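Predicted acyltransferase with acyl-CoA N-acyltransferase domain (Escherichia coli, PDB 4RS2) binds coenzyme A and probably transfers acyl groups as a GNAT-family N-acyltransferase; when overexpressed it suppresses silencing by small RNAs. Local coordinates at residues L33-F38 and A42-V47; Q107-G112 and S134-E139; L146-P151 and S155-H160. One frame throughout, in Å; residues are numbered along the deposited sequence.

From the N terminus, contact 1 comes first: a short connection, residues 38-41, brings helix 42-53 back against helix 27-37. Contact 2 closes a longer loop, in which the chain leaves helix 104-118, runs through strand 123-127 and helix 130-133, and returns with residues 134-139. Contact 3 closes a short loop between strands 146-147 and 157-161, with three residues between its segments. The three follow in series, without nesting or crossing. Contacts 1 and 2 lie on opposite sides of the chain's centre, about 20 Å apart between centres, yet both touch the same coenzyme A. Contacts 2 and 3 meet directly, where Glu139 N lies 2.7 Å from Val159 O, a probable hydrogen bond between strands 139-140 and 157-161.

Contact 1: L33-F38 and A42-V47; sequences LLRRSF and AEAKLV. With COA (coenzyme A), chain C.
Helix 33-37 and helix 42-47 run nearly antiparallel, 156° between their directions and 7.9 Å between their short axes, and the backbones come nearest where Leu34 CA lies 5.1 Å from Ala44 CA. The methyl of Ala44 keeps this crossing narrow: its CB sits 3.8 Å from Leu34 CB, and Arg35 CG rests against the same methyl. Farther along, Leu34 crosses Val47 at about a right angle, CD1 touching Val47 CG2 at 3.7 Å. A water links the two backbones, accepting from Ala44 N at 3.0 Å and donating, weakly, to Leu34 O.

At the end of helix 33-37, Phe38 is layered between Glu43 and coenzyme A. Glu43 CG stands 3.6 Å from the centroid of the Phe38 ring, almost on its normal, a CH-pi contact. A bend at chi2 (74°) then folds the Glu43 carboxylate back over the same face, its plane only 7° from that of the ring. The pantetheine arm takes the opposite face, with its C6P 3.4 Å from Phe38 CE1. The Glu43 carboxylate is buried, and its OE2 accepts the backbone N-H of Cys186. On the outer side, the extended Arg35 chain carries its guanidinium past Lys45 CG, and salt bridges to Asp31 and Asp41 hold it there.

Ser37 and Phe38 belong to the coenzyme A pocket, where the pantetheine arm passes the end of helix 27-37. The helix pair lies on the central sheet: Leu34, Glu43 and Val47 all touch Pro92 of strand 87-95, Phe38 meets Ala94, and Leu33 and Val47 reach Tyr72 of strand 69-80.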
loop_
_atom_site.group_PDB
_atom_site.type_symbol
_atom_site.label_atom_id
_atom_site.label_comp_id
_atom_site.label_asym_id
_atom_site.label_seq_id
_atom_site.Cartn_x
_atom_site.Cartn_y
_atom_site.Cartn_z
ATOM N N LEU A 33 -5.470 11.603 -8.469
ATOM C CA LEU A 33 -5.308 10.219 -8.911
ATOM C C LEU A 33 -6.239 9.251 -8.173
ATOM O O LEU A 33 -6.870 8.366 -8.785
ATOM C CB LEU A 33 -3.866 9.768 -8.709
ATOM C CG LEU A 33 -3.586 8.308 -9.016
ATOM C CD1 LEU A 33 -3.721 7.968 -10.504
ATOM C CD2 LEU A 33 -2.193 8.012 -8.509
ATOM N N LEU A 34 -6.339 9.418 -6.852
ATOM C CA LEU A 34 -7.168 8.512 -6.059
ATOM C C LEU A 34 -8.644 8.706 -6.355
ATOM O O LEU A 34 -9.398 7.728 -6.424
ATOM C CB LEU A 34 -6.867 8.678 -4.549
ATOM C CG LEU A 34 -5.416 8.267 -4.182
ATOM C CD1 LEU A 34 -5.134 8.558 -2.730
ATOM C CD2 LEU A 34 -5.143 6.823 -4.510
ATOM N N ARG A 35 -9.067 9.938 -6.572
ATOM C CA ARG A 35 -10.477 10.174 -6.882
ATOM C C ARG A 35 -10.906 9.632 -8.221
ATOM O O ARG A 35 -12.060 9.193 -8.387
ATOM C CB ARG A 35 -10.788 11.659 -6.817
ATOM C CG ARG A 35 -10.761 12.203 -5.414
ATOM C CD ARG A 35 -11.144 13.669 -5.311
ATOM N NE ARG A 35 -11.155 14.075 -3.910
ATOM C CZ ARG A 35 -12.227 14.060 -3.116
ATOM N NH1 ARG A 35 -13.424 13.731 -3.589
ATOM N NH2 ARG A 35 -12.102 14.397 -1.838
ATOM N N ARG A 36 -9.984 9.661 -9.173
ATOM C CA ARG A 36 -10.293 9.191 -10.513
ATOM C C ARG A 36 -10.116 7.688 -10.689
ATOM O O ARG A 36 -10.741 7.115 -11.567
ATOM C CB ARG A 36 -9.532 9.986 -11.587
ATOM C CG ARG A 36 -8.032 9.818 -11.674
ATOM C CD ARG A 36 -7.489 10.587 -12.888
ATOM N NE ARG A 36 -6.033 10.509 -12.981
ATOM C CZ ARG A 36 -5.174 11.357 -12.402
ATOM N NH1 ARG A 36 -5.602 12.386 -11.685
ATOM N NH2 ARG A 36 -3.877 11.182 -12.554
ATOM N N SER A 37 -9.329 7.065 -9.809
ATOM C CA SER A 37 -8.966 5.641 -9.917
ATOM C C SER A 37 -9.859 4.656 -9.193
ATOM O O SER A 37 -9.905 3.483 -9.574
ATOM C CB SER A 37 -7.551 5.428 -9.418
ATOM O OG SER A 37 -6.637 6.095 -10.258
ATOM N N PHE A 38 -10.568 5.119 -8.167
ATOM C CA PHE A 38 -11.439 4.285 -7.401
ATOM C C PHE A 38 -12.882 4.605 -7.670
ATOM O O PHE A 38 -13.197 5.656 -8.224
ATOM C CB PHE A 38 -11.092 4.362 -5.909
ATOM C CG PHE A 38 -9.752 3.756 -5.608
ATOM C CD1 PHE A 38 -9.641 2.411 -5.393
ATOM C CD2 PHE A 38 -8.608 4.526 -5.602
ATOM C CE1 PHE A 38 -8.417 1.819 -5.142
ATOM C CE2 PHE A 38 -7.369 3.941 -5.373
ATOM C CZ PHE A 38 -7.277 2.590 -5.148
ATOM N N ALA A 42 -13.446 7.464 -1.162
ATOM C CA ALA A 42 -12.981 6.951 0.135
ATOM C C ALA A 42 -11.470 6.849 0.215
ATOM O O ALA A 42 -10.892 7.205 1.231
ATOM C CB ALA A 42 -13.585 5.604 0.435
ATOM N N GLU A 43 -10.834 6.307 -0.830
ATOM C CA GLU A 43 -9.356 6.221 -0.794
ATOM C C GLU A 43 -8.688 7.587 -0.702
ATOM O O GLU A 43 -7.710 7.770 0.043
ATOM C CB GLU A 43 -8.818 5.495 -1.996
ATOM C CG GLU A 43 -8.924 3.994 -1.940
ATOM C CD GLU A 43 -10.336 3.443 -2.150
ATOM O OE1 GLU A 43 -11.300 4.213 -2.525
ATOM O OE2 GLU A 43 -10.508 2.206 -1.920
ATOM N N ALA A 44 -9.195 8.546 -1.462
ATOM C CA ALA A 44 -8.610 9.898 -1.420
ATOM C C ALA A 44 -8.797 10.503 -0.014
ATOM O O ALA A 44 -7.882 11.116 0.549
ATOM C CB ALA A 44 -9.242 10.780 -2.459
ATOM N N LYS A 45 -9.991 10.327 0.544
ATOM C CA LYS A 45 -10.312 10.866 1.861
ATOM C C LYS A 45 -9.490 10.183 2.973
ATOM O O LYS A 45 -9.021 10.837 3.914
ATOM C CB LYS A 45 -11.827 10.787 2.086
ATOM C CG LYS A 45 -12.579 11.715 1.139
ATOM C CD LYS A 45 -13.992 11.264 0.819
ATOM C CE LYS A 45 -15.001 11.662 1.852
ATOM N NZ LYS A 45 -16.346 11.245 1.340
ATOM N N LEU A 46 -9.292 8.885 2.843
ATOM C CA LEU A 46 -8.451 8.124 3.776
ATOM C C LEU A 46 -7.048 8.690 3.795
ATOM O O LEU A 46 -6.475 8.935 4.857
ATOM C CB LEU A 46 -8.385 6.687 3.332
ATOM C CG LEU A 46 -7.356 5.791 4.053
ATOM C CD1 LEU A 46 -7.783 5.558 5.507
ATOM C CD2 LEU A 46 -7.206 4.513 3.263
ATOM N N VAL A 47 -6.481 8.872 2.605
ATOM C CA VAL A 47 -5.082 9.331 2.517
ATOM C C VAL A 47 -4.945 10.741 3.063
ATOM O O VAL A 47 -4.005 11.038 3.815
ATOM C CB VAL A 47 -4.547 9.195 1.098
ATOM C CG1 VAL A 47 -3.285 10.022 0.909
ATOM C CG2 VAL A 47 -4.344 7.721 0.774
HETATM N N1A COA C . -6.256 -8.554 -10.894
HETATM C C2A COA C . -5.207 -9.412 -10.914
HETATM N N3A COA C . -3.988 -9.062 -11.363
HETATM C C4A COA C . -3.771 -7.788 -11.790
HETATM C C5A COA C . -4.850 -6.812 -11.795
HETATM C C6A COA C . -6.149 -7.268 -11.299
HETATM N N6A COA C . -7.173 -6.384 -11.271
HETATM N N7A COA C . -4.354 -5.665 -12.280
HETATM C C8A COA C . -3.052 -5.888 -12.562
HETATM N N9A COA C . -2.723 -7.147 -12.307
HETATM C C1B COA C . -1.396 -7.749 -12.452
HETATM C C2B COA C . -0.724 -7.541 -13.795
HETATM O O2B COA C . -1.248 -8.415 -14.805
HETATM C C3B COA C . 0.712 -7.803 -13.435
HETATM O O3B COA C . 0.931 -9.215 -13.315
HETATM P P3B COA C . 2.417 -9.858 -13.255
HETATM O O7A COA C . 3.413 -8.736 -13.047
HETATM O O8A COA C . 2.395 -10.882 -12.190
HETATM O O9A COA C . 2.559 -10.496 -14.594
HETATM C C4B COA C . 0.823 -7.194 -12.038
HETATM O O4B COA C . -0.517 -7.081 -11.534
HETATM C C5B COA C . 1.486 -5.831 -12.035
HETATM O O5B COA C . 0.871 -4.994 -13.019
HETATM P P1A COA C . 1.232 -3.442 -13.227
HETATM O O1A COA C . 1.301 -3.126 -14.692
HETATM O O2A COA C . 2.364 -3.132 -12.294
HETATM O O3A COA C . -0.079 -2.713 -12.618
HETATM P P2A COA C . -1.329 -2.055 -13.378
HETATM O O4A COA C . -0.931 -0.899 -14.198
HETATM O O5A COA C . -2.143 -3.109 -14.104
HETATM O O6A COA C . -2.118 -1.489 -12.093
HETATM C CBP COA C . -3.815 -1.486 -10.365
HETATM C CCP COA C . -2.917 -2.325 -11.254
HETATM C CDP COA C . -4.701 -2.383 -9.510
HETATM C CEP COA C . -2.896 -0.674 -9.471
HETATM C CAP COA C . -4.657 -0.580 -11.285
HETATM O OAP COA C . -5.480 -1.369 -12.174
HETATM C C9P COA C . -5.524 0.416 -10.556
HETATM O O9P COA C . -5.073 1.490 -10.122
HETATM N N8P COA C . -6.815 0.095 -10.474
HETATM C C7P COA C . -7.787 1.001 -9.888
HETATM C C6P COA C . -7.803 0.853 -8.383
HETATM C C5P COA C . -8.344 -0.509 -8.023
HETATM O O5P COA C . -7.600 -1.405 -7.669
HETATM N N4P COA C . -9.659 -0.655 -8.104
HETATM C C3P COA C . -10.341 -1.860 -7.669
HETATM C C2P COA C . -11.489 -1.502 -6.725
HETATM S S1P COA C . -11.590 -2.687 -5.357
HETATM O O HOH W 1 -10.731 7.708 -3.900
#

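Contact 2: Q107-G112 and S134-E139; sequences QLVYEG and SRFGFE. With COA (coenzyme A), chain C.
Val109, on helix 104-118, packs against Phe136 and Phe138, which flank the glycine of a Schellman motif. Gly137 is the C-prime residue that ends the preceding helix: its N bonds to Ser134 O at 3.1 Å while Phe138 N reaches back to Tyr133 O, and its positive phi of 98° turns the chain between the two phenylalanines, both of which meet Val109 CG1.

The buried side is entirely apolar. Val109 CG1, anti to the backbone N (chi1 176°), lies 4.0 Å from Phe136 CB and also meets the Phe138 ring at its edge, 4.2 Å from CE1. The other branch, Val109 CG2, approaches Phe136 CD2 obliquely. Met90 and Leu93 of strand 87-95 also pack on Val109, and the Phe138 ring continues toward Val124, Thr126 and an edge-to-face pairing with His160.

Beyond Phe136 the contact opens toward solvent and the cofactor, and the two segments no longer touch. The far edge of the Phe136 ring faces the ribose of coenzyme A, CZ lying 4.0 Å from its C5B. Helix 104-118 follows the glycine-rich loop in which Gly101 N and Gly103 N bond to coenzyme A, an arrangement characteristic of the GNAT fold; Arg106, in its first turn, bonds to coenzyme A through NE and to Arg135 O through NH2. The exposed Arg135 runs alongside the nucleotide end, meeting the 3'-phosphate with the edge of its guanidinium. Its NE is shared weakly between Ala131 O and adenine N3A, the latter at 3.3 Å, whereas NH1 donates to O8A of the 3'-phosphate at 3.0 Å, with an N-H...O angle of 151°.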
loop_
_atom_site.group_PDB
_atom_site.type_symbol
_atom_site.label_atom_id
_atom_site.label_comp_id
_atom_site.label_asym_id
_atom_site.label_seq_id
_atom_site.Cartn_x
_atom_site.Cartn_y
_atom_site.Cartn_z
ATOM N N GLN A 107 6.319 -2.389 -9.423
ATOM C CA GLN A 107 7.463 -1.583 -8.975
ATOM C C GLN A 107 7.192 -0.795 -7.698
ATOM O O GLN A 107 8.057 -0.710 -6.840
ATOM C CB GLN A 107 7.903 -0.643 -10.085
ATOM C CG GLN A 107 8.489 -1.392 -11.265
ATOM C CD GLN A 107 8.638 -0.562 -12.534
ATOM O OE1 GLN A 107 7.942 0.441 -12.748
ATOM N NE2 GLN A 107 9.520 -1.013 -13.410
ATOM N N LEU A 108 6.021 -0.179 -7.599
ATOM C CA LEU A 108 5.694 0.585 -6.403
ATOM C C LEU A 108 5.652 -0.307 -5.163
ATOM O O LEU A 108 6.175 0.045 -4.091
ATOM C CB LEU A 108 4.332 1.253 -6.593
ATOM C CG LEU A 108 4.299 2.481 -7.492
ATOM C CD1 LEU A 108 2.894 2.816 -7.917
ATOM C CD2 LEU A 108 4.897 3.642 -6.736
ATOM N N VAL A 109 5.047 -1.466 -5.301
ATOM C CA VAL A 109 4.991 -2.373 -4.168
ATOM C C VAL A 109 6.400 -2.876 -3.818
ATOM O O VAL A 109 6.801 -2.906 -2.639
ATOM C CB VAL A 109 4.040 -3.554 -4.468
ATOM C CG1 VAL A 109 4.048 -4.583 -3.331
ATOM C CG2 VAL A 109 2.642 -3.015 -4.706
ATOM N N TYR A 110 7.168 -3.259 -4.825
ATOM C CA TYR A 110 8.511 -3.773 -4.558
ATOM C C TYR A 110 9.366 -2.734 -3.844
ATOM O O TYR A 110 10.020 -3.034 -2.851
ATOM C CB TYR A 110 9.244 -4.237 -5.845
ATOM C CG TYR A 110 10.601 -4.815 -5.513
ATOM C CD1 TYR A 110 10.735 -6.138 -5.156
ATOM C CD2 TYR A 110 11.734 -4.030 -5.525
ATOM C CE1 TYR A 110 11.966 -6.676 -4.798
ATOM C CE2 TYR A 110 12.973 -4.556 -5.189
ATOM C CZ TYR A 110 13.079 -5.886 -4.828
ATOM O OH TYR A 110 14.319 -6.443 -4.495
ATOM N N GLU A 111 9.375 -1.511 -4.376
ATOM C CA GLU A 111 10.190 -0.445 -3.793
ATOM C C GLU A 111 9.675 -0.085 -2.411
ATOM O O GLU A 111 10.458 0.211 -1.517
ATOM C CB GLU A 111 10.268 0.808 -4.688
ATOM C CG GLU A 111 11.070 1.935 -4.032
ATOM C CD GLU A 111 11.544 3.032 -4.985
ATOM O OE1 GLU A 111 11.578 2.827 -6.228
ATOM O OE2 GLU A 111 11.914 4.114 -4.469
ATOM N N GLY A 112 8.359 -0.091 -2.234
ATOM C CA GLY A 112 7.780 0.197 -0.917
ATOM C C GLY A 112 8.303 -0.782 0.126
ATOM O O GLY A 112 8.792 -0.419 1.198
ATOM N N SER A 134 -0.900 -11.828 -4.492
ATOM C CA SER A 134 -0.029 -12.992 -4.456
ATOM C C SER A 134 1.156 -12.847 -5.428
ATOM O O SER A 134 2.212 -13.445 -5.236
ATOM C CB SER A 134 -0.808 -14.263 -4.749
ATOM O OG SER A 134 -1.317 -14.341 -6.073
ATOM N N ARG A 135 0.953 -12.049 -6.479
ATOM C CA ARG A 135 1.989 -11.829 -7.502
ATOM C C ARG A 135 3.188 -11.143 -6.950
ATOM O O ARG A 135 4.281 -11.238 -7.513
ATOM C CB ARG A 135 1.423 -10.961 -8.629
ATOM C CG ARG A 135 0.261 -11.579 -9.352
ATOM C CD ARG A 135 -0.310 -10.592 -10.333
ATOM N NE ARG A 135 -1.461 -11.152 -11.017
ATOM C CZ ARG A 135 -1.398 -11.973 -12.050
ATOM N NH1 ARG A 135 -0.230 -12.349 -12.529
ATOM N NH2 ARG A 135 -2.512 -12.451 -12.590
ATOM N N PHE A 136 2.984 -10.430 -5.842
ATOM C CA PHE A 136 4.030 -9.636 -5.225
ATOM C C PHE A 136 4.572 -10.320 -3.960
ATOM O O PHE A 136 5.291 -9.718 -3.186
ATOM C CB PHE A 136 3.506 -8.251 -4.893
ATOM C CG PHE A 136 2.736 -7.582 -6.018
ATOM C CD1 PHE A 136 3.208 -7.611 -7.337
ATOM C CD2 PHE A 136 1.584 -6.871 -5.756
ATOM C CE1 PHE A 136 2.521 -6.985 -8.362
ATOM C CE2 PHE A 136 0.881 -6.248 -6.779
ATOM C CZ PHE A 136 1.365 -6.300 -8.090
ATOM N N GLY A 137 4.182 -11.559 -3.744
ATOM C CA GLY A 137 4.703 -12.286 -2.606
ATOM C C GLY A 137 3.842 -12.336 -1.378
ATOM O O GLY A 137 4.198 -12.980 -0.421
ATOM N N PHE A 138 2.668 -11.743 -1.428
ATOM C CA PHE A 138 1.783 -11.779 -0.281
ATOM C C PHE A 138 1.167 -13.155 -0.105
ATOM O O PHE A 138 0.854 -13.849 -1.093
ATOM C CB PHE A 138 0.664 -10.730 -0.422
ATOM C CG PHE A 138 1.101 -9.329 -0.107
ATOM C CD1 PHE A 138 1.780 -8.583 -1.045
ATOM C CD2 PHE A 138 0.871 -8.779 1.139
ATOM C CE1 PHE A 138 2.213 -7.311 -0.766
ATOM C CE2 PHE A 138 1.314 -7.522 1.429
ATOM C CZ PHE A 138 2.015 -6.783 0.478
ATOM N N GLU A 139 0.996 -13.553 1.148
ATOM C CA GLU A 139 0.383 -14.832 1.481
ATOM C C GLU A 139 -0.913 -14.582 2.236
ATOM O O GLU A 139 -1.100 -13.510 2.802
ATOM C CB GLU A 139 1.330 -15.609 2.385
ATOM C CG GLU A 139 2.600 -16.050 1.709
ATOM C CD GLU A 139 3.660 -16.450 2.698
ATOM O OE1 GLU A 139 3.638 -15.957 3.872
ATOM O OE2 GLU A 139 4.526 -17.241 2.297
HETATM N N1A COA C . -6.256 -8.554 -10.894
HETATM C C2A COA C . -5.207 -9.412 -10.914
HETATM N N3A COA C . -3.988 -9.062 -11.363
HETATM C C4A COA C . -3.771 -7.788 -11.790
HETATM C C5A COA C . -4.850 -6.812 -11.795
HETATM C C6A COA C . -6.149 -7.268 -11.299
HETATM N N6A COA C . -7.173 -6.384 -11.271
HETATM N N7A COA C . -4.354 -5.665 -12.280
HETATM C C8A COA C . -3.052 -5.888 -12.562
HETATM N N9A COA C . -2.723 -7.147 -12.307
HETATM C C1B COA C . -1.396 -7.749 -12.452
HETATM C C2B COA C . -0.724 -7.541 -13.795
HETATM O O2B COA C . -1.248 -8.415 -14.805
HETATM C C3B COA C . 0.712 -7.803 -13.435
HETATM O O3B COA C . 0.931 -9.215 -13.315
HETATM P P3B COA C . 2.417 -9.858 -13.255
HETATM O O7A COA C . 3.413 -8.736 -13.047
HETATM O O8A COA C . 2.395 -10.882 -12.190
HETATM O O9A COA C . 2.559 -10.496 -14.594
HETATM C C4B COA C . 0.823 -7.194 -12.038
HETATM O O4B COA C . -0.517 -7.081 -11.534
HETATM C C5B COA C . 1.486 -5.831 -12.035
HETATM O O5B COA C . 0.871 -4.994 -13.019
HETATM P P1A COA C . 1.232 -3.442 -13.227
HETATM O O1A COA C . 1.301 -3.126 -14.692
HETATM O O2A COA C . 2.364 -3.132 -12.294
HETATM O O3A COA C . -0.079 -2.713 -12.618
HETATM P P2A COA C . -1.329 -2.055 -13.378
HETATM O O4A COA C . -0.931 -0.899 -14.198
HETATM O O5A COA C . -2.143 -3.109 -14.104
HETATM O O6A COA C . -2.118 -1.489 -12.093
HETATM C CBP COA C . -3.815 -1.486 -10.365
HETATM C CCP COA C . -2.917 -2.325 -11.254
HETATM C CDP COA C . -4.701 -2.383 -9.510
HETATM C CEP COA C . -2.896 -0.674 -9.471
HETATM C CAP COA C . -4.657 -0.580 -11.285
HETATM O OAP COA C . -5.480 -1.369 -12.174
HETATM C C9P COA C . -5.524 0.416 -10.556
HETATM O O9P COA C . -5.073 1.490 -10.122
HETATM N N8P COA C . -6.815 0.095 -10.474
HETATM C C7P COA C . -7.787 1.001 -9.888
HETATM C C6P COA C . -7.803 0.853 -8.383
HETATM C C5P COA C . -8.344 -0.509 -8.023
HETATM O O5P COA C . -7.600 -1.405 -7.669
HETATM N N4P COA C . -9.659 -0.655 -8.104
HETATM C C3P COA C . -10.341 -1.860 -7.669
HETATM C C2P COA C . -11.489 -1.502 -6.725
HETATM S S1P COA C . -11.590 -2.687 -5.357
#

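Contact 3: L146-P151 and S155-H160; sequences LRCRWP and SAFQVH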
loop_
_atom_site.group_PDB
_atom_site.type_symbol
_atom_site.label_atom_id
_atom_site.label_comp_id
_atom_site.label_asym_id
_atom_site.label_seq_id
_atom_site.Cartn_x
_atom_site.Cartn_y
_atom_site.Cartn_z
ATOM N N LEU A 146 -3.528 -14.781 11.350
ATOM C CA LEU A 146 -3.650 -13.327 11.408
ATOM C C LEU A 146 -4.958 -12.906 10.748
ATOM O O LEU A 146 -5.338 -13.447 9.697
ATOM C CB LEU A 146 -2.476 -12.690 10.710
ATOM C CG LEU A 146 -1.122 -12.884 11.386
ATOM C CD1 LEU A 146 -0.004 -12.604 10.391
ATOM C CD2 LEU A 146 -1.019 -11.970 12.608
ATOM N N ARG A 147 -5.671 -11.967 11.362
ATOM C CA ARG A 147 -6.932 -11.495 10.834
ATOM C C ARG A 147 -7.025 -9.999 11.052
ATOM O O ARG A 147 -6.301 -9.439 11.872
ATOM C CB ARG A 147 -8.105 -12.158 11.543
ATOM C CG ARG A 147 -8.198 -11.818 13.025
ATOM C CD ARG A 147 -9.269 -12.632 13.752
ATOM N NE ARG A 147 -9.433 -12.186 15.137
ATOM C CZ ARG A 147 -10.197 -11.162 15.518
ATOM N NH1 ARG A 147 -10.904 -10.480 14.630
ATOM N NH2 ARG A 147 -10.270 -10.831 16.797
ATOM N N CYS A 148 -7.887 -9.352 10.270
ATOM C CA CYS A 148 -8.208 -7.939 10.449
ATOM C C CYS A 148 -9.590 -7.885 11.099
ATOM O O CYS A 148 -10.182 -8.913 11.354
ATOM C CB CYS A 148 -8.165 -7.153 9.150
ATOM S SG CYS A 148 -9.442 -7.546 7.947
ATOM N N ARG A 149 -10.093 -6.690 11.379
ATOM C CA ARG A 149 -11.344 -6.571 12.160
ATOM C C ARG A 149 -12.628 -6.639 11.376
ATOM O O ARG A 149 -13.700 -6.707 11.979
ATOM C CB ARG A 149 -11.349 -5.241 12.942
ATOM C CG ARG A 149 -11.490 -3.990 12.101
ATOM C CD ARG A 149 -11.809 -2.759 12.954
ATOM N NE ARG A 149 -13.230 -2.731 13.300
ATOM C CZ ARG A 149 -13.809 -1.805 14.056
ATOM N NH1 ARG A 149 -13.093 -0.821 14.584
ATOM N NH2 ARG A 149 -15.113 -1.878 14.303
ATOM N N TRP A 150 -12.542 -6.659 10.051
ATOM C CA TRP A 150 -13.729 -6.525 9.208
ATOM C C TRP A 150 -14.258 -7.836 8.737
ATOM O O TRP A 150 -13.491 -8.780 8.546
ATOM C CB TRP A 150 -13.445 -5.615 8.021
ATOM C CG TRP A 150 -13.005 -4.261 8.491
ATOM C CD1 TRP A 150 -13.757 -3.351 9.135
ATOM C CD2 TRP A 150 -11.713 -3.690 8.346
ATOM N NE1 TRP A 150 -13.015 -2.235 9.424
ATOM C CE2 TRP A 150 -11.752 -2.422 8.939
ATOM C CE3 TRP A 150 -10.523 -4.143 7.802
ATOM C CZ2 TRP A 150 -10.639 -1.580 8.976
ATOM C CZ3 TRP A 150 -9.425 -3.310 7.842
ATOM C CH2 TRP A 150 -9.495 -2.046 8.449
ATOM N N PRO A 151 -15.589 -7.909 8.562
ATOM C CA PRO A 151 -16.134 -9.176 8.128
ATOM C C PRO A 151 -15.848 -9.485 6.678
ATOM O O PRO A 151 -15.609 -8.579 5.875
ATOM C CB PRO A 151 -17.658 -9.010 8.358
ATOM C CG PRO A 151 -17.893 -7.557 8.358
ATOM C CD PRO A 151 -16.635 -6.936 8.919
ATOM N N SER A 155 -10.570 -14.258 2.924
ATOM C CA SER A 155 -10.011 -14.608 1.637
ATOM C C SER A 155 -9.175 -13.499 1.008
ATOM O O SER A 155 -8.503 -13.765 0.022
ATOM C CB SER A 155 -11.107 -14.986 0.641
ATOM O OG SER A 155 -11.800 -13.827 0.208
ATOM N N ALA A 156 -9.224 -12.283 1.573
ATOM C CA ALA A 156 -8.568 -11.101 1.010
ATOM C C ALA A 156 -7.474 -10.519 1.907
ATOM O O ALA A 156 -6.638 -9.751 1.441
ATOM C CB ALA A 156 -9.603 -10.027 0.714
ATOM N N PHE A 157 -7.486 -10.850 3.200
ATOM C CA PHE A 157 -6.469 -10.298 4.104
ATOM C C PHE A 157 -5.183 -11.067 3.947
ATOM O O PHE A 157 -5.174 -12.306 4.025
ATOM C CB PHE A 157 -6.920 -10.272 5.555
ATOM C CG PHE A 157 -6.016 -9.495 6.456
ATOM C CD1 PHE A 157 -5.659 -8.192 6.147
ATOM C CD2 PHE A 157 -5.541 -10.026 7.645
ATOM C CE1 PHE A 157 -4.864 -7.461 6.969
ATOM C CE2 PHE A 157 -4.730 -9.265 8.486
ATOM C CZ PHE A 157 -4.389 -7.984 8.136
ATOM N N GLN A 158 -4.110 -10.337 3.641
ATOM C CA GLN A 158 -2.826 -10.957 3.289
ATOM C C GLN A 158 -1.631 -10.310 3.972
ATOM O O GLN A 158 -1.708 -9.206 4.496
ATOM C CB GLN A 158 -2.644 -10.862 1.759
ATOM C CG GLN A 158 -3.684 -11.683 0.968
ATOM C CD GLN A 158 -3.807 -11.278 -0.478
ATOM O OE1 GLN A 158 -3.020 -11.668 -1.321
ATOM N NE2 GLN A 158 -4.827 -10.482 -0.766
ATOM N N VAL A 159 -0.515 -11.036 3.958
ATOM C CA VAL A 159 0.681 -10.590 4.644
ATOM C C VAL A 159 1.932 -10.934 3.837
ATOM O O VAL A 159 1.990 -11.952 3.123
ATOM C CB VAL A 159 0.762 -11.226 6.045
ATOM C CG1 VAL A 159 0.901 -12.738 5.950
ATOM C CG2 VAL A 159 1.873 -10.595 6.862
ATOM N N HIS A 160 2.913 -10.043 3.932
ATOM C CA HIS A 160 4.222 -10.213 3.308
ATOM C C HIS A 160 5.267 -9.927 4.383
ATOM O O HIS A 160 5.397 -8.810 4.833
ATOM C CB HIS A 160 4.411 -9.238 2.137
ATOM C CG HIS A 160 5.544 -9.590 1.211
ATOM N ND1 HIS A 160 6.831 -9.833 1.640
ATOM C CD2 HIS A 160 5.574 -9.719 -0.142
ATOM C CE1 HIS A 160 7.597 -10.135 0.596
ATOM N NE2 HIS A 160 6.863 -10.047 -0.496
#
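Two strands of the C-terminal part of the mixed sheet, 146-147 and 157-160, meet through the Phe157 side chain, which lies against the backbone at the end of the first; the touching parts, 146-148 and 157-159, run 133° apart, and Phe157 contributes more buried area than any other residue. Phe157 has CG anti to its backbone N (chi1 -170°), which sends the ring out from its strand toward the backbone of Arg147 and Cys148. Cys148 CB sits 3.8 Å from the ring centroid, only 5° off the normal, so that one C-H of CB points into the ring face. The thiol lies over the same face but farther out, SG being 4.5 Å from the centroid, a sulfur-aromatic contact.

Backbone atoms also crowd the ring. Phe157 CE2 comes within 3.5 Å of Arg147 C, obliquely, and Cys148 N is 3.6 Å from Phe157 CD2. Leu146 O lies in the plane of the ring at its edge, where it faces the weakly positive C-H rim. Farther along, Leu146 CD1 and Val159 CG2 meet more loosely at 4.5 Å. On the other side of its strand, Gln158 folds back to Ala156, NE2 donating almost straight to O at 2.9 Å, although the donor stands above the carbonyl plane.

The two strands do not pair with each other. Arg147 bonds through its backbone to Gly172 and Val174 of strand 172-175, while Phe157 pairs with Ala141 and Gln158 with Thr126 of strand 123-127. Phe157 joins strand 172-175 and strand 123-127, its ring touching Val125, Leu127, Val174 and also Tyr176, while Gln158 packs on helix 130-133.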